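Dipeptide Epimerase (Enterococcus faecalis V583, PDB 3JVA) is a member of the mandelate racemase/muconate lactonizing enzyme family of the enolase superfamily, with a magnesium ion bound in its barrel domain. Local coordinates at residues Gly123-Thr134 against Ala309-Asp320; Asp222-Thr230 against Glu251-Asp259. All blocks are in the same frame, centred on the assembly; numbering follows the deposited sequence.

Contact 1 (Gly123-Thr134 against Ala309-Asp320)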
loop_
_atom_site.group_PDB
_atom_site.type_symbol
_atom_site.label_atom_id
_atom_site.label_comp_id
_atom_site.label_asym_id
_atom_site.label_seq_id
_atom_site.Cartn_x
_atom_site.Cartn_y
_atom_site.Cartn_z
ATOM N N GLY B 123 10.729 11.310 -36.029
ATOM C CA GLY B 123 11.296 12.125 -34.963
ATOM C C GLY B 123 12.416 13.040 -35.428
ATOM O O GLY B 123 12.629 14.109 -34.852
ATOM N N GLY B 124 13.137 12.602 -36.454
ATOM C CA GLY B 124 14.224 13.382 -37.037
ATOM C C GLY B 124 15.386 13.828 -36.163
ATOM O O GLY B 124 16.144 14.714 -36.558
ATOM N N TYR B 125 15.561 13.219 -34.997
ATOM C CA TYR B 125 16.644 13.627 -34.099
ATOM C C TYR B 125 18.039 13.514 -34.717
ATOM O O TYR B 125 18.885 14.392 -34.518
ATOM C CB TYR B 125 16.593 12.815 -32.806
ATOM C CG TYR B 125 17.358 13.447 -31.662
ATOM C CD1 TYR B 125 16.969 14.678 -31.136
ATOM C CD2 TYR B 125 18.455 12.804 -31.088
ATOM C CE1 TYR B 125 17.654 15.256 -30.062
ATOM C CE2 TYR B 125 19.143 13.372 -30.013
ATOM C CZ TYR B 125 18.736 14.597 -29.508
ATOM O OH TYR B 125 19.413 15.165 -28.451
ATOM N N ASP B 126 18.278 12.446 -35.470
ATOM C CA ASP B 126 19.579 12.246 -36.106
ATOM C C ASP B 126 19.389 11.449 -37.397
ATOM O O ASP B 126 18.320 10.882 -37.628
ATOM C CB ASP B 126 20.504 11.477 -35.158
ATOM C CG ASP B 126 21.970 11.799 -35.372
ATOM O OD1 ASP B 126 22.340 12.241 -36.480
ATOM O OD2 ASP B 126 22.758 11.592 -34.425
ATOM N N ASN B 127 20.420 11.408 -38.240
ATOM C CA ASN B 127 20.343 10.665 -39.495
ATOM C C ASN B 127 21.331 9.503 -39.505
ATOM O O ASN B 127 21.648 8.951 -40.556
ATOM C CB ASN B 127 20.624 11.590 -40.681
ATOM C CG ASN B 127 22.040 12.129 -40.678
ATOM O OD1 ASN B 127 22.798 11.913 -39.736
ATOM N ND2 ASN B 127 22.401 12.842 -41.737
ATOM N N GLN B 128 21.817 9.138 -38.327
ATOM C CA GLN B 128 22.764 8.038 -38.206
ATOM C C GLN B 128 22.688 7.477 -36.794
ATOM O O GLN B 128 22.134 8.113 -35.896
ATOM C CB GLN B 128 24.184 8.538 -38.488
ATOM C CG GLN B 128 24.703 9.519 -37.443
ATOM C CD GLN B 128 26.044 10.130 -37.819
ATOM O OE1 GLN B 128 26.731 10.701 -36.977
ATOM N NE2 GLN B 128 26.412 10.023 -39.090
ATOM N N VAL B 129 23.246 6.289 -36.596
ATOM C CA VAL B 129 23.234 5.674 -35.277
ATOM C C VAL B 129 24.403 4.707 -35.110
ATOM O O VAL B 129 24.787 4.010 -36.043
ATOM C CB VAL B 129 21.888 4.946 -35.022
ATOM C CG1 VAL B 129 21.684 3.841 -36.037
ATOM C CG2 VAL B 129 21.845 4.404 -33.599
ATOM N N ILE B 130 24.983 4.701 -33.915
ATOM C CA ILE B 130 26.107 3.832 -33.594
ATOM C C ILE B 130 25.617 2.515 -33.016
ATOM O O ILE B 130 24.834 2.498 -32.070
ATOM C CB ILE B 130 27.037 4.489 -32.552
ATOM C CG1 ILE B 130 27.643 5.769 -33.131
ATOM C CG2 ILE B 130 28.130 3.505 -32.136
ATOM C CD1 ILE B 130 28.395 6.606 -32.115
ATOM N N THR B 131 26.073 1.408 -33.582
ATOM C CA THR B 131 25.673 0.111 -33.069
ATOM C C THR B 131 26.846 -0.629 -32.460
ATOM O O THR B 131 28.006 -0.365 -32.791
ATOM C CB THR B 131 25.078 -0.795 -34.168
ATOM O OG1 THR B 131 24.770 -2.075 -33.601
ATOM C CG2 THR B 131 26.073 -0.990 -35.314
ATOM N N ASP B 132 26.542 -1.541 -31.544
ATOM C CA ASP B 132 27.581 -2.363 -30.951
ATOM C C ASP B 132 27.655 -3.552 -31.897
ATOM O O ASP B 132 27.024 -3.557 -32.959
ATOM C CB ASP B 132 27.178 -2.859 -29.547
ATOM C CG ASP B 132 25.912 -3.726 -29.557
ATOM O OD1 ASP B 132 25.665 -4.452 -30.548
ATOM O OD2 ASP B 132 25.169 -3.698 -28.553
ATOM N N ILE B 133 28.431 -4.555 -31.522
ATOM C CA ILE B 133 28.514 -5.770 -32.308
ATOM C C ILE B 133 28.649 -6.899 -31.299
ATOM O O ILE B 133 29.385 -6.784 -30.307
ATOM C CB ILE B 133 29.709 -5.776 -33.302
ATOM C CG1 ILE B 133 29.624 -7.033 -34.178
ATOM C CG2 ILE B 133 31.032 -5.742 -32.555
ATOM C CD1 ILE B 133 30.557 -7.013 -35.375
ATOM N N THR B 134 27.908 -7.973 -31.537
ATOM C CA THR B 134 27.914 -9.125 -30.647
ATOM C C THR B 134 29.032 -10.100 -30.991
ATOM O O THR B 134 29.235 -10.439 -32.151
ATOM C CB THR B 134 26.555 -9.868 -30.713
ATOM O OG1 THR B 134 25.507 -8.991 -30.281
ATOM C CG2 THR B 134 26.570 -11.107 -29.821
ATOM N N ALA B 309 17.728 6.224 -34.881
ATOM C CA ALA B 309 18.299 7.520 -35.216
ATOM C C ALA B 309 17.298 8.651 -34.993
ATOM O O ALA B 309 17.668 9.741 -34.561
ATOM C CB ALA B 309 18.770 7.520 -36.669
ATOM N N ALA B 310 16.027 8.383 -35.280
ATOM C CA ALA B 310 14.983 9.397 -35.153
ATOM C C ALA B 310 14.557 9.774 -33.739
ATOM O O ALA B 310 14.178 10.920 -33.497
ATOM C CB ALA B 310 13.753 8.967 -35.947
ATOM N N GLN B 311 14.617 8.821 -32.812
ATOM C CA GLN B 311 14.179 9.053 -31.433
ATOM C C GLN B 311 15.304 9.293 -30.427
ATOM O O GLN B 311 16.165 8.447 -30.235
ATOM C CB GLN B 311 13.330 7.868 -30.972
ATOM C CG GLN B 311 12.001 7.722 -31.718
ATOM C CD GLN B 311 10.971 8.734 -31.265
ATOM O OE1 GLN B 311 10.646 9.684 -31.984
ATOM N NE2 GLN B 311 10.454 8.543 -30.059
ATOM N N LYS B 312 15.274 10.452 -29.775
ATOM C CA LYS B 312 16.289 10.806 -28.787
ATOM C C LYS B 312 16.430 9.793 -27.651
ATOM O O LYS B 312 17.546 9.471 -27.232
ATOM C CB LYS B 312 15.971 12.180 -28.196
ATOM C CG LYS B 312 16.824 12.562 -26.995
ATOM C CD LYS B 312 16.404 13.919 -26.444
ATOM C CE LYS B 312 17.147 14.246 -25.159
ATOM N NZ LYS B 312 18.617 14.252 -25.369
ATOM N N ASN B 313 15.305 9.289 -27.149
ATOM C CA ASN B 313 15.353 8.352 -26.033
ATOM C C ASN B 313 15.864 6.945 -26.348
ATOM O O ASN B 313 16.101 6.157 -25.429
ATOM C CB ASN B 313 13.985 8.270 -25.348
ATOM C CG ASN B 313 14.078 7.678 -23.960
ATOM O OD1 ASN B 313 14.772 8.211 -23.090
ATOM N ND2 ASN B 313 13.386 6.568 -23.743
ATOM N N ILE B 314 16.016 6.608 -27.626
ATOM C CA ILE B 314 16.574 5.300 -27.975
ATOM C C ILE B 314 18.048 5.655 -28.073
ATOM O O ILE B 314 18.543 6.061 -29.121
ATOM C CB ILE B 314 16.032 4.762 -29.321
ATOM C CG1 ILE B 314 14.511 4.560 -29.224
ATOM C CG2 ILE B 314 16.686 3.416 -29.647
ATOM C CD1 ILE B 314 13.878 3.987 -30.493
ATOM N N THR B 315 18.735 5.506 -26.947
ATOM C CA THR B 315 20.133 5.886 -26.817
ATOM C C THR B 315 21.183 4.828 -27.098
ATOM O O THR B 315 22.370 5.146 -27.170
ATOM C CB THR B 315 20.379 6.424 -25.416
ATOM O OG1 THR B 315 20.120 5.383 -24.469
ATOM C CG2 THR B 315 19.456 7.594 -25.136
ATOM N N ARG B 316 20.753 3.579 -27.231
ATOM C CA ARG B 316 21.660 2.473 -27.511
ATOM C C ARG B 316 21.103 1.632 -28.649
ATOM O O ARG B 316 19.892 1.578 -28.851
ATOM C CB ARG B 316 21.830 1.588 -26.273
ATOM C CG ARG B 316 22.492 2.275 -25.085
ATOM C CD ARG B 316 22.718 1.266 -23.972
ATOM N NE ARG B 316 23.477 1.800 -22.842
ATOM C CZ ARG B 316 22.954 2.478 -21.824
ATOM N NH1 ARG B 316 21.650 2.723 -21.773
ATOM N NH2 ARG B 316 23.742 2.894 -20.839
ATOM N N ALA B 317 21.989 0.974 -29.389
ATOM C CA ALA B 317 21.563 0.131 -30.495
ATOM C C ALA B 317 22.413 -1.127 -30.611
ATOM O O ALA B 317 23.639 -1.079 -30.508
ATOM C CB ALA B 317 21.610 0.920 -31.799
ATOM N N ASP B 318 21.739 -2.254 -30.802
ATOM C CA ASP B 318 22.383 -3.551 -30.965
ATOM C C ASP B 318 21.786 -4.065 -32.270
ATOM O O ASP B 318 20.961 -4.972 -32.275
ATOM C CB ASP B 318 22.024 -4.467 -29.786
ATOM C CG ASP B 318 22.589 -5.867 -29.937
ATOM O OD1 ASP B 318 23.687 -6.009 -30.512
ATOM O OD2 ASP B 318 21.937 -6.828 -29.470
ATOM N N LEU B 319 22.207 -3.451 -33.373
ATOM C CA LEU B 319 21.695 -3.786 -34.704
ATOM C C LEU B 319 22.841 -4.270 -35.579
ATOM O O LEU B 319 23.276 -3.574 -36.492
ATOM C CB LEU B 319 21.050 -2.540 -35.317
ATOM C CG LEU B 319 19.956 -1.888 -34.464
ATOM C CD1 LEU B 319 19.564 -0.549 -35.069
ATOM C CD2 LEU B 319 18.748 -2.821 -34.368
ATOM N N ASP B 320 23.300 -5.485 -35.303
ATOM C CA ASP B 320 24.438 -6.071 -36.000
ATOM C C ASP B 320 24.133 -7.268 -36.895
ATOM O O ASP B 320 25.053 -7.909 -37.399
ATOM C CB ASP B 320 25.474 -6.492 -34.954
ATOM C CG ASP B 320 24.935 -7.538 -33.989
ATOM O OD1 ASP B 320 23.697 -7.739 -33.932
ATOM O OD2 ASP B 320 25.747 -8.157 -33.273
HETATM O O HOH W 1 23.424 4.155 -30.301
HETATM O O HOH W 2 24.981 1.456 -29.058
HETATM O O HOH W 3 22.832 -8.873 -31.532
#

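Contact 2 (Asp222-Thr230 against Glu251-Asp259)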
loop_
_atom_site.group_PDB
_atom_site.type_symbol
_atom_site.label_atom_id
_atom_site.label_comp_id
_atom_site.label_asym_id
_atom_site.label_seq_id
_atom_site.Cartn_x
_atom_site.Cartn_y
_atom_site.Cartn_z
ATOM N N ASP B 222 9.232 -12.921 -14.152
ATOM C CA ASP B 222 9.555 -12.617 -12.760
ATOM C C ASP B 222 9.920 -11.145 -12.571
ATOM O O ASP B 222 11.080 -10.804 -12.346
ATOM C CB ASP B 222 10.700 -13.518 -12.288
ATOM C CG ASP B 222 11.016 -13.336 -10.823
ATOM O OD1 ASP B 222 10.152 -12.812 -10.091
ATOM O OD2 ASP B 222 12.122 -13.728 -10.397
ATOM N N LEU B 223 8.915 -10.276 -12.658
ATOM C CA LEU B 223 9.121 -8.837 -12.521
ATOM C C LEU B 223 9.607 -8.425 -11.134
ATOM O O LEU B 223 10.443 -7.527 -11.006
ATOM C CB LEU B 223 7.829 -8.092 -12.878
ATOM C CG LEU B 223 7.249 -8.459 -14.251
ATOM C CD1 LEU B 223 6.031 -7.592 -14.544
ATOM C CD2 LEU B 223 8.309 -8.272 -15.332
ATOM N N GLU B 224 9.090 -9.077 -10.097
ATOM C CA GLU B 224 9.507 -8.768 -8.731
ATOM C C GLU B 224 10.995 -9.073 -8.591
ATOM O O GLU B 224 11.742 -8.301 -7.998
ATOM C CB GLU B 224 8.714 -9.609 -7.727
ATOM C CG GLU B 224 7.266 -9.180 -7.550
ATOM C CD GLU B 224 6.412 -10.261 -6.905
ATOM O OE1 GLU B 224 6.785 -10.763 -5.819
ATOM O OE2 GLU B 224 5.363 -10.611 -7.489
ATOM N N GLY B 225 11.410 -10.208 -9.145
ATOM C CA GLY B 225 12.806 -10.607 -9.083
ATOM C C GLY B 225 13.688 -9.695 -9.915
ATOM O O GLY B 225 14.807 -9.368 -9.521
ATOM N N LEU B 226 13.189 -9.285 -11.075
ATOM C CA LEU B 226 13.943 -8.393 -11.945
ATOM C C LEU B 226 14.135 -7.069 -11.211
ATOM O O LEU B 226 15.207 -6.466 -11.254
ATOM C CB LEU B 226 13.185 -8.183 -13.259
ATOM C CG LEU B 226 13.834 -7.315 -14.339
ATOM C CD1 LEU B 226 15.222 -7.840 -14.673
ATOM C CD2 LEU B 226 12.945 -7.325 -15.578
ATOM N N LYS B 227 13.084 -6.636 -10.518
ATOM C CA LYS B 227 13.102 -5.404 -9.738
ATOM C C LYS B 227 14.123 -5.530 -8.600
ATOM O O LYS B 227 14.851 -4.588 -8.294
ATOM C CB LYS B 227 11.699 -5.154 -9.168
ATOM C CG LYS B 227 11.584 -4.077 -8.098
ATOM C CD LYS B 227 11.792 -2.687 -8.648
ATOM C CE LYS B 227 11.103 -1.650 -7.767
ATOM N NZ LYS B 227 11.532 -1.737 -6.343
ATOM N N TYR B 228 14.168 -6.708 -7.984
ATOM C CA TYR B 228 15.094 -6.973 -6.886
ATOM C C TYR B 228 16.533 -6.800 -7.365
ATOM O O TYR B 228 17.332 -6.120 -6.729
ATOM C CB TYR B 228 14.894 -8.401 -6.365
ATOM C CG TYR B 228 15.894 -8.807 -5.298
ATOM C CD1 TYR B 228 15.793 -8.318 -3.996
ATOM C CD2 TYR B 228 16.949 -9.669 -5.600
ATOM C CE1 TYR B 228 16.724 -8.681 -3.013
ATOM C CE2 TYR B 228 17.886 -10.039 -4.623
ATOM C CZ TYR B 228 17.763 -9.541 -3.334
ATOM O OH TYR B 228 18.672 -9.908 -2.362
ATOM N N VAL B 229 16.862 -7.422 -8.490
ATOM C CA VAL B 229 18.213 -7.312 -9.031
ATOM C C VAL B 229 18.583 -5.855 -9.284
ATOM O O VAL B 229 19.618 -5.373 -8.828
ATOM C CB VAL B 229 18.346 -8.092 -10.351
ATOM C CG1 VAL B 229 19.758 -7.939 -10.905
ATOM C CG2 VAL B 229 18.023 -9.552 -10.118
ATOM N N THR B 230 17.725 -5.149 -10.008
ATOM C CA THR B 230 17.970 -3.750 -10.316
ATOM C C THR B 230 18.273 -2.933 -9.065
ATOM O O THR B 230 19.193 -2.113 -9.053
ATOM C CB THR B 230 16.755 -3.142 -11.030
ATOM O OG1 THR B 230 16.532 -3.854 -12.252
ATOM C CG2 THR B 230 16.984 -1.664 -11.325
ATOM N N GLU B 251 3.821 -1.510 -17.462
ATOM C CA GLU B 251 3.926 -2.243 -16.209
ATOM C C GLU B 251 5.337 -2.126 -15.644
ATOM O O GLU B 251 5.510 -1.912 -14.444
ATOM C CB GLU B 251 3.567 -3.714 -16.432
ATOM C CG GLU B 251 3.565 -4.567 -15.174
ATOM C CD GLU B 251 2.620 -4.039 -14.107
ATOM O OE1 GLU B 251 1.517 -3.568 -14.464
ATOM O OE2 GLU B 251 2.976 -4.110 -12.910
ATOM N N LEU B 252 6.340 -2.244 -16.515
ATOM C CA LEU B 252 7.739 -2.155 -16.100
ATOM C C LEU B 252 8.102 -0.799 -15.498
ATOM O O LEU B 252 8.765 -0.740 -14.461
ATOM C CB LEU B 252 8.671 -2.464 -17.280
ATOM C CG LEU B 252 8.761 -3.936 -17.696
ATOM C CD1 LEU B 252 9.512 -4.066 -19.010
ATOM C CD2 LEU B 252 9.466 -4.732 -16.595
ATOM N N VAL B 253 7.675 0.290 -16.130
ATOM C CA VAL B 253 7.999 1.608 -15.592
ATOM C C VAL B 253 7.151 1.910 -14.360
ATOM O O VAL B 253 7.595 2.629 -13.467
ATOM C CB VAL B 253 7.802 2.738 -16.634
ATOM C CG1 VAL B 253 8.650 2.460 -17.863
ATOM C CG2 VAL B 253 6.335 2.877 -16.995
ATOM N N LYS B 254 5.939 1.359 -14.315
ATOM C CA LYS B 254 5.043 1.556 -13.176
ATOM C C LYS B 254 5.703 1.034 -11.906
ATOM O O LYS B 254 5.747 1.721 -10.885
ATOM C CB LYS B 254 3.726 0.800 -13.371
ATOM C CG LYS B 254 2.708 1.463 -14.282
ATOM C CD LYS B 254 1.402 0.671 -14.278
ATOM C CE LYS B 254 0.318 1.358 -15.097
ATOM N NZ LYS B 254 -0.980 0.619 -15.048
ATOM N N LYS B 255 6.205 -0.194 -11.979
ATOM C CA LYS B 255 6.852 -0.826 -10.838
ATOM C C LYS B 255 8.315 -0.422 -10.673
ATOM O O LYS B 255 8.940 -0.756 -9.664
ATOM C CB LYS B 255 6.770 -2.352 -10.961
ATOM C CG LYS B 255 5.354 -2.900 -11.085
ATOM C CD LYS B 255 5.337 -4.427 -11.087
ATOM C CE LYS B 255 5.570 -5.023 -9.693
ATOM N NZ LYS B 255 6.928 -4.758 -9.122
ATOM N N GLY B 256 8.859 0.299 -11.649
ATOM C CA GLY B 256 10.255 0.699 -11.575
ATOM C C GLY B 256 11.130 -0.543 -11.571
ATOM O O GLY B 256 12.120 -0.623 -10.848
ATOM N N THR B 257 10.763 -1.506 -12.407
ATOM C CA THR B 257 11.461 -2.782 -12.501
ATOM C C THR B 257 12.905 -2.747 -13.012
ATOM O O THR B 257 13.745 -3.509 -12.526
ATOM C CB THR B 257 10.677 -3.772 -13.394
ATOM O OG1 THR B 257 9.290 -3.767 -13.025
ATOM C CG2 THR B 257 11.224 -5.185 -13.232
ATOM N N VAL B 258 13.193 -1.877 -13.977
ATOM C CA VAL B 258 14.536 -1.807 -14.564
ATOM C C VAL B 258 15.072 -0.407 -14.840
ATOM O O VAL B 258 14.366 0.591 -14.692
ATOM C CB VAL B 258 14.597 -2.579 -15.904
ATOM C CG1 VAL B 258 14.370 -4.066 -15.673
ATOM C CG2 VAL B 258 13.546 -2.024 -16.869
ATOM N N ASP B 259 16.334 -0.349 -15.263
ATOM C CA ASP B 259 16.985 0.915 -15.584
ATOM C C ASP B 259 16.809 1.296 -17.051
ATOM O O ASP B 259 16.757 2.477 -17.384
ATOM C CB ASP B 259 18.481 0.833 -15.293
ATOM C CG ASP B 259 18.776 0.573 -13.838
ATOM O OD1 ASP B 259 18.302 1.362 -12.994
ATOM O OD2 ASP B 259 19.480 -0.416 -13.545
HETATM O O HOH W 4 8.962 -5.149 -10.817
#

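Contact 1 (Gly123-Thr134 against Ala309-Asp320)
K312 lies across one face of the Y125 ring, its CB 3.7 Å from the ring centroid and almost exactly on the ring normal, a CH-pi contact. With CG anti to the backbone N (chi1 170°) and the chain extended as far as CE, the lysine follows the ring from centre to hydroxyl, so that NZ and Y125 OH finish side by side; both polar ends are held by E86 of the second subunit. Next to this contact, Y125 N bonds to A310 O at 3.1 Å, while D126 N makes a weaker, bent bond to A309 O. The methyl of A309 faces the backbone between D126 and Q128. Further on, V129 sets CG2 against A317 CB at 3.9 Å, and two waters bind I130 O, one accepting from A317 N and the other weakly reaching T315 O.

From T131 onward the interactions are mostly polar. T131 OG1 accepts from L319 N (2.9 Å) and donates to its neighbour's carbonyl, D132 O, which fixes the rotation of the hydroxyl. D132 N in turn bonds to A317 O. The carboxylates of D132 and D318 meet obliquely, their planes 58° apart, with D132 OD1 only 2.5 Å from D318 OD1. D320 turns OD2 to T134 N at 2.8 Å, the amide arriving on the anti side of the carboxylate and 25° out of its plane. A third water joins T134 OG1 to D318 OD2 and D320 OD1.

The first and eighth barrel strands, 128-134 and 314-317, with the helix end and loops beside them, thus meet through isolated backbone bonds, side chains and water. D132 OD2 also forms a salt bridge with R187, which would partly balance the acidic charge gathered here.

Contact 2 (Asp222-Thr230 against Glu251-Asp259)
Helices 223-230 and 251-255 run with their axes 11.1 Å apart at closest approach and 50° between their directions, and the backbones come nearest at K227 and T257, just beyond the end of helix 251-255. T257 wedges its methyl against helix 223-230: CG2, anti to the backbone N, reaches 3.3 Å from L223 O and also packs on L226 CG. L226 straddles two neighbours, since V258 CG1 lies 3.6 Å from the same CG. Towards the start of helix 223-230, L223 spreads its two methyls over helix 251-255: L223 and L252 cross at about a right angle, CD2 on CD2 at 3.9 Å, and L223 CD1 touches the E251 CG methylene.

Such packing is that of adjacent outer helices in a beta/alpha barrel: helix 223-232, strand 236-239 and helix 246-255 follow in sequence, and L226, T230 and V258 also touch the intervening strand. Helix 246-255 stops in a Schellman motif, with G256 at positive phi as C-prime and T257 N returning to L252 O. The carbonyls of K255 and G256 at this turn lie beside helix 223-230. K227 lays its aliphatic part along them, CD 3.0 Å from G256 O and CE equally close to K255 O, and K227 CA adds a CA-H...O contact to T257 O.

T230 OG1 sits 2.8 Å from T257 O and near L226 O of its own helix; its single proton could serve either carbonyl. Its methyl, CG2, slides past the D259 carboxylate, whose OD2 accepts from I237 N and pairs with K197 of the fourth subunit. On the side of L223, a water donates to L223 O, accepts from K255 NZ at 2.7 Å and lies 2.6 Å from T257 OG1.

Overall arrangement
Both contacts belong to the barrel domain, with centres 24 Å apart and nearest atoms about 7 Å apart, so they do not touch. Contact 1 joins the first barrel strand, 128-134, to the last, 314-317, at the place where the ring of strands closes. Contact 2 lies between two outer helices, 223-232 and 246-255, and comes within the 174 residues that separate the two halves of contact 1. One therefore joins chain regions far apart in sequence and the other consecutive units of the barrel. The side chain of D318 in contact 1 lies about 6 Å from the magnesium held by D189, E215 and D240, whereas contact 2 is set on the outer layer.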